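Local coordinates for neurotoxin (Clostridium botulinum, PDB 3N7L), which probably binds gangliosides at the neuronal surface as the receptor-binding domain of a botulinum neurotoxin, the part thought to attach the toxin to nerve cells, at residues N154-I159 and A212-D217; W142-I147 and N221-S226; Q362-S367 and S408-T413; K320-L325 and W391-Y396. All coordinates share one frame; numbering follows the deposited sequence.

Interaction 1: residues N154-I159 and A212-D217; sequences NMMIYI and AKELDD
Tyr158 and Asp217 make the closer-fitting half of this contact. The phenol OH donates to Asp217 OD1 at 3.1 Å, reaching it from above the carboxylate plane, 53° out of it. Ring and carboxylate stand nearly perpendicular, at 80°, and OD2 comes to the ring edge, with CE1 of Tyr158 3.7 Å from Asp217 OD2. Tyr158 is buried on strand 154-159, whereas Asp217 opens helix 217-226 and is exposed, so the bond ties strand 154-159 of the sheet to the first turn of that helix in the lectin-like half of the domain. Asp216, in the N-cap position, caps the N of Asp219 through OD2.

The other half is looser and wetter. Glu214 swings CG away from its backbone N (chi1 -163°) and runs out extended, crossing Met156 so that Met156 CE lies 3.3 Å from Glu214 OE2. A water there accepts from Asn154 N at 2.8 Å and donates to Glu214 OE2 at 3.1 Å, while Glu214 OE1 bonds Asn150 ND2. The chemistry implies a single direct anchor beside a water-mediated one; the helix start probably also stabilises the negative charge of Asp217.

Interaction 2: residues W142-I147 and N221-S226; sequences WFFVTI and NILFNS
Leu223, whose side chain meets Phe144 across the contact, has its carbonyl gripped by a serine one turn on: Ser226 OG donates to Leu223 O at 2.9 Å, at a C=O...donor angle of 117°. This bond lies within helix 217-226, alongside the regular helical one from Asn225 N to Asn221 O.

Between strand and helix the contact is entirely apolar. With CG set opposite its backbone N (chi1 -175°), Phe144 projects its ring from the strand toward the helix. Its outermost atom, CZ, sits 3.9 Å from Leu223 CD2, and that methyl lies in the ring plane, at the edge. Phe224 comes alongside in the opposite sense: the two aromatic planes are 23° apart, but the rings are slid past one another, with centroids separated by 5.5 Å, so they barely overlap. The closest atoms are Phe144 CD2 and Phe224 CD2, 3.5 Å apart, and Phe144 CB also lies 3.6 Å from Phe224 CE2. Trp78 of the adjacent strand 72-82 meets the Phe144 ring as well, and Leu227, just past the helix, also touches Phe144.

A short helix, laid on an antiparallel sheet through leucine and phenylalanine, is thus packed onto the jelly-roll sandwich of the concanavalin-like half of the toxin's receptor-binding domain.

Interaction 3: residues Q362-S367 and S408-T413; sequences QLFLSS and SLLEST
Phe364 turns its CG opposite the carbonyl carbon (chi1 -60°), and Leu410 holds its own CG roughly opposite the backbone N (chi1 -153°, chi2 60°); together these torsions bring a leucine methyl to the ring. Both segments belong to the beta-trefoil half of the domain, Phe364 on strand 359-366 and Leu410 in the loop between strands 394-402 and 417-421.

The methyl approaches from the rim: Leu410 CD1 lies in the plane of the phenyl ring, 3.8 Å from Phe364 CE1 and 4.1 Å from Phe364 CZ, and the two side chains cross at about a right angle. Phe364 also makes a cation-pi contact with Arg373. An exposed leucine methyl thus lies against the edge of a buried ring.

Gln362, two residues earlier on the same strand, stretches its amide to the Leu410 carbonyl. As modelled, Gln362 OE1 is 3.1 Å from Leu410 O, but the orientation of the amide is uncertain. The loop is turned back on itself beside this amide by a backbone bond from Ser412 N to Leu409 O, 2.8 Å long.

Interaction 4: residues K320-L325 and W391-Y396; sequences KPSRNL and WFNHEY. With SO4 (sulfate ion), chain B; SO4 (sulfate ion), chain D.
Arg323 meets Asn393 with its guanidinium group. From CB the chain starts with CG set between the backbone N and the carbonyl carbon (chi1 47°), then bends at chi2 and chi3; a bridging water lies 3.3 Å from Arg323 CG, and the side chain touches Phe384. Contact with Asn393 begins at NE, 3.7 Å from Asn393 OD1. Next comes CZ, with Asn393 CG 3.5 Å above the guanidinium plane and over its centre. At the tip NH1 turns aside to bond Ser383 O, while NH2 is 2.9 Å from Asn393 ND2. Both of these are donors, so the pair is no hydrogen bond: the amide is laid over a guanidinium face, the planes 32° apart.

The polar ends of Asn393 are used elsewhere. Its OD1 accepts at 2.7 Å from the bridging water, which also lies 2.8 Å from Ser322 OG, a hydroxyl further bonded to Lys385 N; its ND2 bonds a glycerol.

On either side of Asn393 in the chain, residues hold a sulfate probably from the crystallisation liquor. It is gripped at one oxygen, O4, by His394 NE2 at 2.8 Å, with the sulfur in the imidazole plane, and by Phe392 N at 3.0 Å. Trp391 N binds O2 of the same ion.

Exposed Trp391 and Phe392 beside this anion site are consistent with the ganglioside-binding loop of these toxins. The chemistry implies a contact made by an amide lying over a guanidinium face and one bridging water rather than by any direct hydrogen bond, next to a loop able to hold an anion.

Overall arrangement
Interactions 1 and 2 hold neighbouring strands of one sheet in the lectin-like half, linked by the probable bond between Tyr158 N and Thr146 O; both fasten that sheet to helix 217-226, one at its start, the other farther along. Interaction 2 is the buried one and wholly apolar across its segments, whereas interaction 1, partly buried, adds two carboxylates and a water. Interactions 3 and 4 share the trefoil sheet, their segments alternating along the chain, yet their nearest atoms are about 12 Å apart. Interaction 3 is partly buried, a loop leucine against a buried ring; interaction 4 is a surface contact of polar groups, its centre about 54 Å from that of interaction 1.

Interaction 1: residues N154-I159 and A212-D217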
# COMPACT_ATOMS: atom_id res chain seq x y z
N ASN A 154 10.78 -19.75 18.40
CA ASN A 154 11.07 -19.25 17.06
C ASN A 154 11.02 -17.74 16.93
O ASN A 154 10.50 -17.02 17.78
CB ASN A 154 10.08 -19.82 16.04
CG ASN A 154 10.13 -21.32 15.94
OD1 ASN A 154 11.20 -21.91 15.91
ND2 ASN A 154 8.96 -21.94 15.88
N MET A 155 11.58 -17.28 15.81
CA MET A 155 11.63 -15.88 15.42
C MET A 155 10.75 -15.94 14.16
O MET A 155 10.99 -16.78 13.30
CB MET A 155 13.07 -15.52 15.03
CG MET A 155 13.46 -14.07 15.25
SD MET A 155 15.08 -13.69 14.51
CE MET A 155 16.04 -15.14 14.89
N MET A 156 9.74 -15.08 14.07
CA MET A 156 8.86 -15.09 12.90
C MET A 156 8.56 -13.69 12.39
O MET A 156 8.46 -12.74 13.17
CB MET A 156 7.53 -15.78 13.24
CG MET A 156 7.66 -17.14 13.93
SD MET A 156 6.05 -17.92 14.22
CE MET A 156 5.49 -17.05 15.66
N ILE A 157 8.41 -13.55 11.08
CA ILE A 157 8.08 -12.25 10.52
C ILE A 157 6.84 -12.34 9.65
O ILE A 157 6.72 -13.24 8.81
CB ILE A 157 9.25 -11.62 9.71
CG1 ILE A 157 8.83 -10.24 9.21
CG2 ILE A 157 9.62 -12.51 8.53
CD1 ILE A 157 9.98 -9.42 8.67
N TYR A 158 5.91 -11.43 9.88
CA TYR A 158 4.66 -11.37 9.14
C TYR A 158 4.59 -10.03 8.40
O TYR A 158 5.11 -9.02 8.87
CB TYR A 158 3.47 -11.45 10.09
CG TYR A 158 3.39 -12.70 10.94
CD1 TYR A 158 2.46 -13.70 10.66
CD2 TYR A 158 4.20 -12.85 12.07
CE1 TYR A 158 2.33 -14.83 11.48
CE2 TYR A 158 4.09 -13.97 12.91
CZ TYR A 158 3.14 -14.96 12.60
OH TYR A 158 2.99 -16.05 13.43
N ILE A 159 3.96 -10.04 7.23
CA ILE A 159 3.77 -8.84 6.44
C ILE A 159 2.29 -8.81 6.10
O ILE A 159 1.76 -9.76 5.54
CB ILE A 159 4.61 -8.88 5.15
CG1 ILE A 159 6.11 -8.87 5.50
CG2 ILE A 159 4.26 -7.70 4.24
CD1 ILE A 159 6.55 -7.65 6.29
N ALA A 212 5.02 -7.40 25.20
CA ALA A 212 5.79 -8.30 26.04
C ALA A 212 5.28 -9.73 25.90
O ALA A 212 5.15 -10.44 26.89
CB ALA A 212 5.72 -7.85 27.49
N LYS A 213 4.98 -10.13 24.68
CA LYS A 213 4.50 -11.49 24.43
C LYS A 213 4.68 -11.85 22.97
O LYS A 213 4.98 -10.99 22.14
CB LYS A 213 3.02 -11.62 24.79
CG LYS A 213 2.08 -10.91 23.82
CD LYS A 213 0.62 -11.21 24.12
CE LYS A 213 0.30 -12.68 23.90
NZ LYS A 213 -1.15 -12.96 24.09
N GLU A 214 4.49 -13.13 22.66
CA GLU A 214 4.62 -13.63 21.30
C GLU A 214 3.21 -13.64 20.71
O GLU A 214 2.41 -14.52 21.02
CB GLU A 214 5.18 -15.06 21.32
CG GLU A 214 5.74 -15.55 19.99
CD GLU A 214 5.95 -17.07 19.95
OE1 GLU A 214 6.13 -17.69 21.02
OE2 GLU A 214 5.94 -17.63 18.83
N LEU A 215 2.90 -12.65 19.88
CA LEU A 215 1.58 -12.55 19.26
C LEU A 215 1.37 -13.68 18.27
O LEU A 215 2.25 -14.00 17.48
CB LEU A 215 1.44 -11.22 18.51
CG LEU A 215 1.58 -9.90 19.27
CD1 LEU A 215 1.40 -8.75 18.29
CD2 LEU A 215 0.56 -9.82 20.39
N ASP A 216 0.19 -14.30 18.31
CA ASP A 216 -0.10 -15.38 17.37
C ASP A 216 -0.79 -14.81 16.14
O ASP A 216 -1.14 -13.63 16.11
CB ASP A 216 -0.96 -16.46 18.04
CG ASP A 216 -2.30 -15.93 18.50
OD1 ASP A 216 -2.82 -16.46 19.50
OD2 ASP A 216 -2.84 -15.00 17.86
N ASP A 217 -0.97 -15.65 15.12
CA ASP A 217 -1.61 -15.23 13.88
C ASP A 217 -2.89 -14.42 14.08
O ASP A 217 -3.02 -13.31 13.55
CB ASP A 217 -1.92 -16.44 13.00
CG ASP A 217 -0.69 -16.99 12.30
OD1 ASP A 217 0.23 -17.48 12.99
OD2 ASP A 217 -0.64 -16.92 11.05
O HOH W 1 8.11 -19.87 19.07

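Interaction 2: residues W142-I147 and N221-S226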
# COMPACT_ATOMS: atom_id res chain seq x y z
N TRP A 142 2.45 1.28 1.54
CA TRP A 142 2.40 1.13 2.98
C TRP A 142 2.23 -0.37 3.25
O TRP A 142 1.49 -1.04 2.53
CB TRP A 142 1.16 1.83 3.55
CG TRP A 142 1.33 3.28 3.91
CD1 TRP A 142 0.83 4.35 3.23
CD2 TRP A 142 1.98 3.80 5.07
NE1 TRP A 142 1.12 5.51 3.91
CE2 TRP A 142 1.83 5.20 5.04
CE3 TRP A 142 2.68 3.21 6.14
CZ2 TRP A 142 2.35 6.03 6.04
CZ3 TRP A 142 3.20 4.03 7.13
CH2 TRP A 142 3.03 5.44 7.07
N PHE A 143 2.93 -0.89 4.25
CA PHE A 143 2.75 -2.29 4.61
C PHE A 143 2.89 -2.44 6.12
O PHE A 143 3.55 -1.63 6.78
CB PHE A 143 3.70 -3.23 3.82
CG PHE A 143 5.16 -3.03 4.08
CD1 PHE A 143 5.85 -3.89 4.93
CD2 PHE A 143 5.88 -2.05 3.40
CE1 PHE A 143 7.23 -3.76 5.12
CE2 PHE A 143 7.26 -1.91 3.58
CZ PHE A 143 7.93 -2.77 4.44
N PHE A 144 2.23 -3.46 6.67
CA PHE A 144 2.23 -3.71 8.11
C PHE A 144 3.18 -4.83 8.50
O PHE A 144 3.03 -5.97 8.06
CB PHE A 144 0.81 -4.04 8.57
CG PHE A 144 0.67 -4.19 10.06
CD1 PHE A 144 0.85 -3.10 10.90
CD2 PHE A 144 0.32 -5.42 10.61
CE1 PHE A 144 0.68 -3.23 12.28
CE2 PHE A 144 0.14 -5.56 11.99
CZ PHE A 144 0.32 -4.46 12.82
N VAL A 145 4.15 -4.49 9.34
CA VAL A 145 5.15 -5.45 9.79
C VAL A 145 4.84 -5.97 11.19
O VAL A 145 4.41 -5.22 12.06
CB VAL A 145 6.56 -4.81 9.84
CG1 VAL A 145 7.57 -5.80 10.44
CG2 VAL A 145 7.00 -4.40 8.45
N THR A 146 5.06 -7.26 11.38
CA THR A 146 4.88 -7.85 12.70
C THR A 146 5.99 -8.86 12.89
O THR A 146 6.07 -9.85 12.17
CB THR A 146 3.53 -8.56 12.87
OG1 THR A 146 2.47 -7.64 12.60
CG2 THR A 146 3.38 -9.05 14.30
N ILE A 147 6.86 -8.60 13.86
CA ILE A 147 7.95 -9.51 14.15
C ILE A 147 7.70 -10.12 15.52
O ILE A 147 7.51 -9.39 16.49
CB ILE A 147 9.30 -8.75 14.16
CG1 ILE A 147 9.61 -8.22 12.76
CG2 ILE A 147 10.43 -9.68 14.64
CD1 ILE A 147 10.75 -7.22 12.71
N ASN A 221 -3.47 -10.40 13.09
CA ASN A 221 -4.44 -9.91 12.14
C ASN A 221 -5.52 -9.02 12.74
O ASN A 221 -5.99 -8.10 12.08
CB ASN A 221 -5.05 -11.08 11.37
CG ASN A 221 -4.09 -11.65 10.35
OD1 ASN A 221 -3.23 -12.46 10.68
ND2 ASN A 221 -4.22 -11.21 9.11
N ILE A 222 -5.91 -9.29 13.98
CA ILE A 222 -6.91 -8.45 14.63
C ILE A 222 -6.27 -7.07 14.79
O ILE A 222 -6.91 -6.04 14.57
CB ILE A 222 -7.31 -9.01 16.01
CG1 ILE A 222 -8.23 -10.22 15.83
CG2 ILE A 222 -8.02 -7.94 16.84
CD1 ILE A 222 -8.68 -10.86 17.13
N LEU A 223 -4.99 -7.05 15.16
CA LEU A 223 -4.26 -5.80 15.32
C LEU A 223 -4.21 -5.10 13.96
O LEU A 223 -4.55 -3.93 13.84
CB LEU A 223 -2.84 -6.08 15.81
CG LEU A 223 -1.96 -4.86 16.07
CD1 LEU A 223 -2.61 -3.97 17.12
CD2 LEU A 223 -0.58 -5.31 16.54
N PHE A 224 -3.79 -5.86 12.96
CA PHE A 224 -3.69 -5.38 11.58
C PHE A 224 -4.96 -4.63 11.16
O PHE A 224 -4.91 -3.47 10.74
CB PHE A 224 -3.46 -6.58 10.66
CG PHE A 224 -3.37 -6.25 9.20
CD1 PHE A 224 -3.99 -7.06 8.26
CD2 PHE A 224 -2.63 -5.15 8.76
CE1 PHE A 224 -3.87 -6.80 6.89
CE2 PHE A 224 -2.50 -4.88 7.40
CZ PHE A 224 -3.12 -5.70 6.46
N ASN A 225 -6.09 -5.30 11.28
CA ASN A 225 -7.36 -4.71 10.90
C ASN A 225 -7.82 -3.52 11.75
O ASN A 225 -8.35 -2.55 11.23
CB ASN A 225 -8.43 -5.80 10.88
CG ASN A 225 -8.21 -6.80 9.76
OD1 ASN A 225 -8.53 -7.99 9.90
ND2 ASN A 225 -7.68 -6.32 8.64
N SER A 226 -7.59 -3.59 13.06
CA SER A 226 -8.01 -2.52 13.96
C SER A 226 -7.31 -1.19 13.71
O SER A 226 -7.79 -0.14 14.14
CB SER A 226 -7.79 -2.94 15.42
OG SER A 226 -6.41 -2.91 15.75

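Interaction 3: residues Q362-S367 and S408-T413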
# COMPACT_ATOMS: atom_id res chain seq x y z
N GLN A 362 -13.23 -2.76 -6.55
CA GLN A 362 -14.10 -3.33 -7.54
C GLN A 362 -15.12 -2.24 -7.84
O GLN A 362 -15.50 -1.48 -6.94
CB GLN A 362 -14.77 -4.61 -7.02
CG GLN A 362 -13.88 -5.83 -7.20
CD GLN A 362 -14.57 -7.13 -6.81
OE1 GLN A 362 -14.46 -8.14 -7.51
NE2 GLN A 362 -15.27 -7.11 -5.69
N LEU A 363 -15.51 -2.15 -9.10
CA LEU A 363 -16.45 -1.14 -9.55
C LEU A 363 -17.67 -1.79 -10.20
O LEU A 363 -17.55 -2.56 -11.14
CB LEU A 363 -15.75 -0.21 -10.56
CG LEU A 363 -14.65 0.67 -9.94
CD1 LEU A 363 -13.66 1.12 -11.00
CD2 LEU A 363 -15.31 1.87 -9.26
N PHE A 364 -18.84 -1.48 -9.66
CA PHE A 364 -20.09 -2.03 -10.17
C PHE A 364 -20.90 -0.95 -10.90
O PHE A 364 -21.05 0.16 -10.39
CB PHE A 364 -20.91 -2.59 -9.01
CG PHE A 364 -20.21 -3.69 -8.26
CD1 PHE A 364 -20.28 -5.01 -8.70
CD2 PHE A 364 -19.44 -3.40 -7.14
CE1 PHE A 364 -19.58 -6.02 -8.05
CE2 PHE A 364 -18.73 -4.41 -6.48
CZ PHE A 364 -18.81 -5.72 -6.93
N LEU A 365 -21.39 -1.27 -12.10
CA LEU A 365 -22.19 -0.31 -12.85
C LEU A 365 -23.44 -0.00 -12.03
O LEU A 365 -24.14 -0.91 -11.57
CB LEU A 365 -22.60 -0.90 -14.21
CG LEU A 365 -23.57 -0.02 -15.02
CD1 LEU A 365 -22.92 1.31 -15.34
CD2 LEU A 365 -23.98 -0.74 -16.30
N SER A 366 -23.70 1.29 -11.85
CA SER A 366 -24.84 1.76 -11.07
C SER A 366 -26.10 1.91 -11.90
O SER A 366 -26.06 2.26 -13.08
CB SER A 366 -24.49 3.10 -10.44
OG SER A 366 -25.66 3.76 -9.98
N SER A 367 -27.24 1.65 -11.27
CA SER A 367 -28.52 1.82 -11.94
C SER A 367 -28.98 3.23 -11.65
O SER A 367 -29.34 3.56 -10.52
CB SER A 367 -29.55 0.82 -11.41
OG SER A 367 -30.77 0.97 -12.11
N SER A 408 -19.20 -15.32 -11.49
CA SER A 408 -17.85 -15.86 -11.63
C SER A 408 -16.78 -14.77 -11.64
O SER A 408 -15.68 -14.98 -11.13
CB SER A 408 -17.75 -16.68 -12.92
OG SER A 408 -18.60 -17.81 -12.87
N LEU A 409 -17.11 -13.61 -12.20
CA LEU A 409 -16.16 -12.50 -12.27
C LEU A 409 -15.95 -11.86 -10.90
O LEU A 409 -14.93 -11.22 -10.64
CB LEU A 409 -16.67 -11.43 -13.24
CG LEU A 409 -16.38 -11.65 -14.72
CD1 LEU A 409 -17.05 -10.56 -15.52
CD2 LEU A 409 -14.87 -11.63 -14.96
N LEU A 410 -16.94 -12.04 -10.03
CA LEU A 410 -16.90 -11.49 -8.69
C LEU A 410 -15.62 -11.87 -7.95
O LEU A 410 -15.18 -11.16 -7.05
CB LEU A 410 -18.12 -11.99 -7.92
CG LEU A 410 -18.67 -11.13 -6.78
CD1 LEU A 410 -19.09 -9.76 -7.32
CD2 LEU A 410 -19.86 -11.84 -6.15
N GLU A 411 -15.02 -12.99 -8.35
CA GLU A 411 -13.80 -13.47 -7.71
C GLU A 411 -12.55 -13.33 -8.57
O GLU A 411 -11.46 -13.73 -8.15
CB GLU A 411 -13.98 -14.95 -7.33
CG GLU A 411 -14.97 -15.19 -6.22
CD GLU A 411 -14.59 -14.46 -4.95
OE1 GLU A 411 -14.77 -13.23 -4.89
OE2 GLU A 411 -14.10 -15.12 -4.01
N SER A 412 -12.71 -12.77 -9.76
CA SER A 412 -11.58 -12.61 -10.66
C SER A 412 -10.74 -11.36 -10.39
O SER A 412 -11.28 -10.29 -10.10
CB SER A 412 -12.08 -12.58 -12.10
OG SER A 412 -11.00 -12.44 -13.00
N THR A 413 -9.43 -11.49 -10.48
CA THR A 413 -8.54 -10.36 -10.28
C THR A 413 -8.65 -9.39 -11.46
O THR A 413 -8.11 -8.28 -11.42
CB THR A 413 -7.07 -10.80 -10.13
OG1 THR A 413 -6.71 -11.66 -11.22
CG2 THR A 413 -6.87 -11.54 -8.81

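Interaction 4: residues K320-L325 and W391-Y396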
# COMPACT_ATOMS: atom_id res chain seq x y z
N LYS A 320 -21.99 1.92 -27.76
CA LYS A 320 -22.30 0.79 -28.63
C LYS A 320 -21.12 0.51 -29.55
O LYS A 320 -20.70 1.37 -30.32
CB LYS A 320 -23.54 1.08 -29.48
CG LYS A 320 -24.03 -0.11 -30.30
CD LYS A 320 -25.34 0.19 -31.02
CE LYS A 320 -25.90 -1.03 -31.74
NZ LYS A 320 -25.00 -1.50 -32.84
N PRO A 321 -20.56 -0.70 -29.47
CA PRO A 321 -19.41 -1.05 -30.31
C PRO A 321 -19.84 -1.31 -31.75
O PRO A 321 -21.02 -1.53 -32.02
CB PRO A 321 -18.86 -2.29 -29.62
CG PRO A 321 -20.12 -2.97 -29.14
CD PRO A 321 -20.96 -1.83 -28.60
N SER A 322 -18.88 -1.28 -32.67
CA SER A 322 -19.16 -1.51 -34.09
C SER A 322 -19.88 -2.85 -34.31
O SER A 322 -20.70 -2.97 -35.21
CB SER A 322 -17.86 -1.48 -34.89
OG SER A 322 -16.96 -2.48 -34.44
N ARG A 323 -19.55 -3.85 -33.51
CA ARG A 323 -20.18 -5.16 -33.60
C ARG A 323 -20.36 -5.64 -32.17
O ARG A 323 -19.62 -5.22 -31.28
CB ARG A 323 -19.28 -6.14 -34.36
CG ARG A 323 -17.85 -6.10 -33.87
CD ARG A 323 -17.13 -7.44 -33.97
NE ARG A 323 -17.02 -7.93 -35.34
CZ ARG A 323 -16.08 -8.76 -35.76
NH1 ARG A 323 -15.15 -9.20 -34.92
NH2 ARG A 323 -16.07 -9.18 -37.01
N ASN A 324 -21.34 -6.51 -31.93
CA ASN A 324 -21.56 -7.02 -30.58
C ASN A 324 -20.30 -7.73 -30.09
O ASN A 324 -19.76 -8.60 -30.78
CB ASN A 324 -22.74 -7.99 -30.57
CG ASN A 324 -23.20 -8.33 -29.17
OD1 ASN A 324 -22.41 -8.73 -28.32
ND2 ASN A 324 -24.50 -8.16 -28.92
N LEU A 325 -19.83 -7.38 -28.90
CA LEU A 325 -18.62 -7.99 -28.35
C LEU A 325 -18.88 -9.32 -27.65
O LEU A 325 -17.97 -10.12 -27.46
CB LEU A 325 -17.93 -7.03 -27.38
CG LEU A 325 -17.54 -5.64 -27.91
CD1 LEU A 325 -16.82 -4.87 -26.81
CD2 LEU A 325 -16.65 -5.78 -29.13
N TRP A 391 -11.62 -0.95 -42.98
CA TRP A 391 -11.60 -2.23 -43.68
C TRP A 391 -11.59 -3.50 -42.84
O TRP A 391 -12.21 -4.50 -43.21
CB TRP A 391 -10.42 -2.28 -44.64
CG TRP A 391 -10.44 -1.19 -45.66
CD1 TRP A 391 -9.64 -0.08 -45.69
CD2 TRP A 391 -11.30 -1.09 -46.79
NE1 TRP A 391 -9.96 0.70 -46.78
CE2 TRP A 391 -10.98 0.10 -47.47
CE3 TRP A 391 -12.33 -1.90 -47.31
CZ2 TRP A 391 -11.64 0.51 -48.64
CZ3 TRP A 391 -12.99 -1.50 -48.46
CH2 TRP A 391 -12.64 -0.30 -49.12
N PHE A 392 -10.88 -3.48 -41.72
CA PHE A 392 -10.77 -4.67 -40.88
C PHE A 392 -11.09 -4.41 -39.42
O PHE A 392 -11.11 -3.27 -38.97
CB PHE A 392 -9.34 -5.22 -40.94
CG PHE A 392 -8.88 -5.56 -42.33
CD1 PHE A 392 -9.37 -6.69 -42.99
CD2 PHE A 392 -7.95 -4.75 -42.99
CE1 PHE A 392 -8.95 -7.00 -44.28
CE2 PHE A 392 -7.52 -5.06 -44.28
CZ PHE A 392 -8.02 -6.19 -44.93
N ASN A 393 -11.34 -5.49 -38.69
CA ASN A 393 -11.58 -5.42 -37.27
C ASN A 393 -10.19 -5.54 -36.64
O ASN A 393 -9.28 -6.12 -37.24
CB ASN A 393 -12.48 -6.56 -36.82
CG ASN A 393 -13.93 -6.33 -37.19
OD1 ASN A 393 -14.58 -5.44 -36.65
ND2 ASN A 393 -14.43 -7.11 -38.14
N HIS A 394 -10.02 -5.00 -35.44
CA HIS A 394 -8.74 -5.03 -34.75
C HIS A 394 -8.96 -5.41 -33.30
O HIS A 394 -9.97 -5.04 -32.71
CB HIS A 394 -8.08 -3.64 -34.80
CG HIS A 394 -7.91 -3.10 -36.18
ND1 HIS A 394 -6.80 -3.35 -36.95
CD2 HIS A 394 -8.74 -2.35 -36.95
CE1 HIS A 394 -6.95 -2.78 -38.14
NE2 HIS A 394 -8.12 -2.17 -38.16
N GLU A 395 -8.01 -6.14 -32.74
CA GLU A 395 -8.08 -6.55 -31.34
C GLU A 395 -7.73 -5.34 -30.48
O GLU A 395 -6.71 -4.69 -30.70
CB GLU A 395 -7.09 -7.69 -31.06
CG GLU A 395 -7.53 -9.06 -31.60
CD GLU A 395 -8.58 -9.75 -30.72
OE1 GLU A 395 -9.28 -10.65 -31.22
OE2 GLU A 395 -8.69 -9.39 -29.52
N TYR A 396 -8.58 -5.04 -29.51
CA TYR A 396 -8.36 -3.94 -28.59
C TYR A 396 -8.55 -4.44 -27.17
O TYR A 396 -9.53 -5.13 -26.88
CB TYR A 396 -9.35 -2.79 -28.84
CG TYR A 396 -9.12 -2.03 -30.13
CD1 TYR A 396 -7.99 -1.23 -30.29
CD2 TYR A 396 -10.02 -2.13 -31.19
CE1 TYR A 396 -7.74 -0.57 -31.50
CE2 TYR A 396 -9.78 -1.47 -32.39
CZ TYR A 396 -8.64 -0.69 -32.54
OH TYR A 396 -8.40 -0.05 -33.73
S SO4 B . -8.29 -0.40 -41.38
O1 SO4 B . -7.42 -1.30 -42.13
O2 SO4 B . -9.05 0.45 -42.31
O3 SO4 B . -7.49 0.46 -40.48
O4 SO4 B . -9.22 -1.22 -40.57
S SO4 D . -26.39 -9.27 -25.72
O1 SO4 D . -25.72 -10.03 -26.78
O2 SO4 D . -27.08 -8.10 -26.30
O3 SO4 D . -25.40 -8.80 -24.70
O4 SO4 D . -27.36 -10.16 -25.05
O HOH W 2 -17.01 -4.32 -36.50